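Local coordinates for uncharacterized protein (Leishmania major, PDB 3KSV) that is of uncharacterised function but, as a zinc-binding member of the HIT family, probably handles nucleotides through a nucleotidyl-histidine intermediate, at residues S57-L62 / P105-H110. Sequence-based numbering, arbitrary orientation.
Sequences SCLHEL and PHVHFH. With ZN (zinc ion), chain B.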
loop_
_atom_site.group_PDB
_atom_site.type_symbol
_atom_site.label_atom_id
_atom_site.label_comp_id
_atom_site.label_asym_id
_atom_site.label_seq_id
_atom_site.Cartn_x
_atom_site.Cartn_y
_atom_site.Cartn_z
ATOM N N SER A 57 12.579 8.348 -2.887
ATOM C CA SER A 57 11.742 8.557 -4.072
ATOM C C SER A 57 10.793 7.357 -4.374
ATOM O O SER A 57 9.662 7.552 -4.845
ATOM C CB SER A 57 12.622 8.900 -5.276
ATOM O OG SER A 57 11.912 8.711 -6.493
ATOM N N CYS A 58 11.261 6.135 -4.100
ATOM C CA CYS A 58 10.476 4.908 -4.302
ATOM C C CYS A 58 10.577 4.015 -3.045
ATOM O O CYS A 58 11.481 4.171 -2.218
ATOM C CB CYS A 58 10.953 4.129 -5.546
ATOM S SG CYS A 58 11.150 5.097 -7.115
ATOM N N LEU A 59 9.646 3.077 -2.913
ATOM C CA LEU A 59 9.531 2.283 -1.700
ATOM C C LEU A 59 10.774 1.449 -1.457
ATOM O O LEU A 59 11.158 1.226 -0.299
ATOM C CB LEU A 59 8.282 1.383 -1.751
ATOM C CG LEU A 59 7.917 0.676 -0.444
ATOM C CD1 LEU A 59 7.672 1.678 0.674
ATOM C CD2 LEU A 59 6.681 -0.244 -0.630
ATOM N N HIS A 60 11.415 1.022 -2.543
ATOM C CA HIS A 60 12.622 0.193 -2.452
ATOM C C HIS A 60 13.838 0.958 -1.951
ATOM O O HIS A 60 14.858 0.346 -1.659
ATOM C CB HIS A 60 12.941 -0.539 -3.780
ATOM C CG HIS A 60 13.210 0.356 -4.951
ATOM N ND1 HIS A 60 14.487 0.732 -5.328
ATOM C CD2 HIS A 60 12.374 0.905 -5.865
ATOM C CE1 HIS A 60 14.420 1.519 -6.390
ATOM N NE2 HIS A 60 13.146 1.634 -6.738
ATOM N N GLU A 61 13.724 2.284 -1.842
ATOM C CA GLU A 61 14.813 3.094 -1.319
ATOM C C GLU A 61 14.639 3.376 0.168
ATOM O O GLU A 61 15.521 3.953 0.800
ATOM C CB GLU A 61 14.908 4.398 -2.106
ATOM C CG GLU A 61 15.457 4.212 -3.522
ATOM C CD GLU A 61 15.610 5.532 -4.278
ATOM O OE1 GLU A 61 14.569 6.192 -4.504
ATOM O OE2 GLU A 61 16.759 5.904 -4.645
ATOM N N LEU A 62 13.508 2.945 0.727
ATOM C CA LEU A 62 13.162 3.236 2.117
ATOM C C LEU A 62 13.940 2.303 3.056
ATOM O O LEU A 62 14.102 1.119 2.750
ATOM C CB LEU A 62 11.647 3.036 2.301
ATOM C CG LEU A 62 10.915 3.699 3.464
ATOM C CD1 LEU A 62 11.141 5.202 3.470
ATOM C CD2 LEU A 62 9.440 3.356 3.391
ATOM N N PRO A 105 8.064 13.003 -6.315
ATOM C CA PRO A 105 9.114 11.996 -6.161
ATOM C C PRO A 105 9.520 11.710 -4.698
ATOM O O PRO A 105 10.708 11.764 -4.351
ATOM C CB PRO A 105 10.288 12.588 -6.974
ATOM C CG PRO A 105 10.118 14.058 -6.868
ATOM C CD PRO A 105 8.616 14.304 -6.742
ATOM N N HIS A 106 8.532 11.398 -3.856
ATOM C CA HIS A 106 8.756 11.081 -2.435
ATOM C C HIS A 106 7.674 10.044 -2.091
ATOM O O HIS A 106 6.507 10.213 -2.476
ATOM C CB HIS A 106 8.668 12.387 -1.606
ATOM C CG HIS A 106 8.887 12.232 -0.120
ATOM N ND1 HIS A 106 9.707 13.074 0.602
ATOM C CD2 HIS A 106 8.346 11.387 0.786
ATOM C CE1 HIS A 106 9.683 12.736 1.880
ATOM N NE2 HIS A 106 8.866 11.710 2.017
ATOM N N VAL A 107 8.057 8.950 -1.429
ATOM C CA VAL A 107 7.104 7.869 -1.136
ATOM C C VAL A 107 5.896 8.447 -0.389
ATOM O O VAL A 107 6.047 9.164 0.606
ATOM C CB VAL A 107 7.741 6.764 -0.271
ATOM C CG1 VAL A 107 6.683 5.784 0.236
ATOM C CG2 VAL A 107 8.839 6.020 -1.067
ATOM N N HIS A 108 4.694 8.161 -0.891
ATOM C CA HIS A 108 3.481 8.503 -0.168
ATOM C C HIS A 108 2.406 7.452 -0.419
ATOM O O HIS A 108 2.144 7.078 -1.560
ATOM C CB HIS A 108 2.999 9.914 -0.508
ATOM C CG HIS A 108 2.882 10.185 -1.974
ATOM N ND1 HIS A 108 3.980 10.267 -2.802
ATOM C CD2 HIS A 108 1.804 10.445 -2.750
ATOM C CE1 HIS A 108 3.580 10.552 -4.027
ATOM N NE2 HIS A 108 2.266 10.663 -4.026
ATOM N N PHE A 109 1.841 6.960 0.679
ATOM C CA PHE A 109 0.723 6.037 0.663
ATOM C C PHE A 109 -0.575 6.830 0.723
ATOM O O PHE A 109 -0.809 7.566 1.662
ATOM C CB PHE A 109 0.792 5.095 1.873
ATOM C CG PHE A 109 1.820 4.034 1.752
ATOM C CD1 PHE A 109 1.466 2.763 1.311
ATOM C CD2 PHE A 109 3.147 4.302 2.051
ATOM C CE1 PHE A 109 2.389 1.794 1.179
ATOM C CE2 PHE A 109 4.098 3.319 1.922
ATOM C CZ PHE A 109 3.720 2.049 1.495
ATOM N N HIS A 110 -1.411 6.679 -0.287
ATOM C CA HIS A 110 -2.753 7.224 -0.272
ATOM C C HIS A 110 -3.636 6.229 0.502
ATOM O O HIS A 110 -3.532 5.005 0.267
ATOM C CB HIS A 110 -3.290 7.324 -1.704
ATOM C CG HIS A 110 -2.479 8.190 -2.630
ATOM N ND1 HIS A 110 -2.792 9.506 -2.874
ATOM C CD2 HIS A 110 -1.427 7.899 -3.439
ATOM C CE1 HIS A 110 -1.948 9.996 -3.765
ATOM N NE2 HIS A 110 -1.107 9.041 -4.123
HETATM ZN ZN ZN B . 10.812 14.696 -0.515
#
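The histidine triad motif of the HIT fold, HVHFH at 106-110, packs through V107 and F109 against the loop 57-62 that leads into helix 64-82. V107 projects CG2 against the C58 carbonyl group, 3.3 Å from C58 C. With CG1 anti to the backbone N (chi1 170°) and CG2 beside it, the two methyls part to different partners, and CG1 lies 4.2 Å from L59 CD1. The same L59 methyl reaches the edge of the F109 ring near its plane, 4.1 Å from CZ, the two side chains crossing at about a right angle; V70 and L74 of helix 64-82 also pack on F109. The CB of H106 points away from 57-62, and its ND1 binds zinc at 2.3 Å together with C13, C16 and H55, while NE2 donates to P52 O. H108 ND1 bonds to H106 O in the imidazole plane, though the modelled 2.5 Å is suspiciously short and doubtful. The bond would hold the ring's rotation and present NE2, the tele nitrogen, consistent with the predicted AMP-histidine intermediate. At the other end S57 CA makes a CA-H...O contact of 3.4 Å with P105 O. No hydrogen bond joins the two segments; they meet through methyl packing and this one CA-H...O contact.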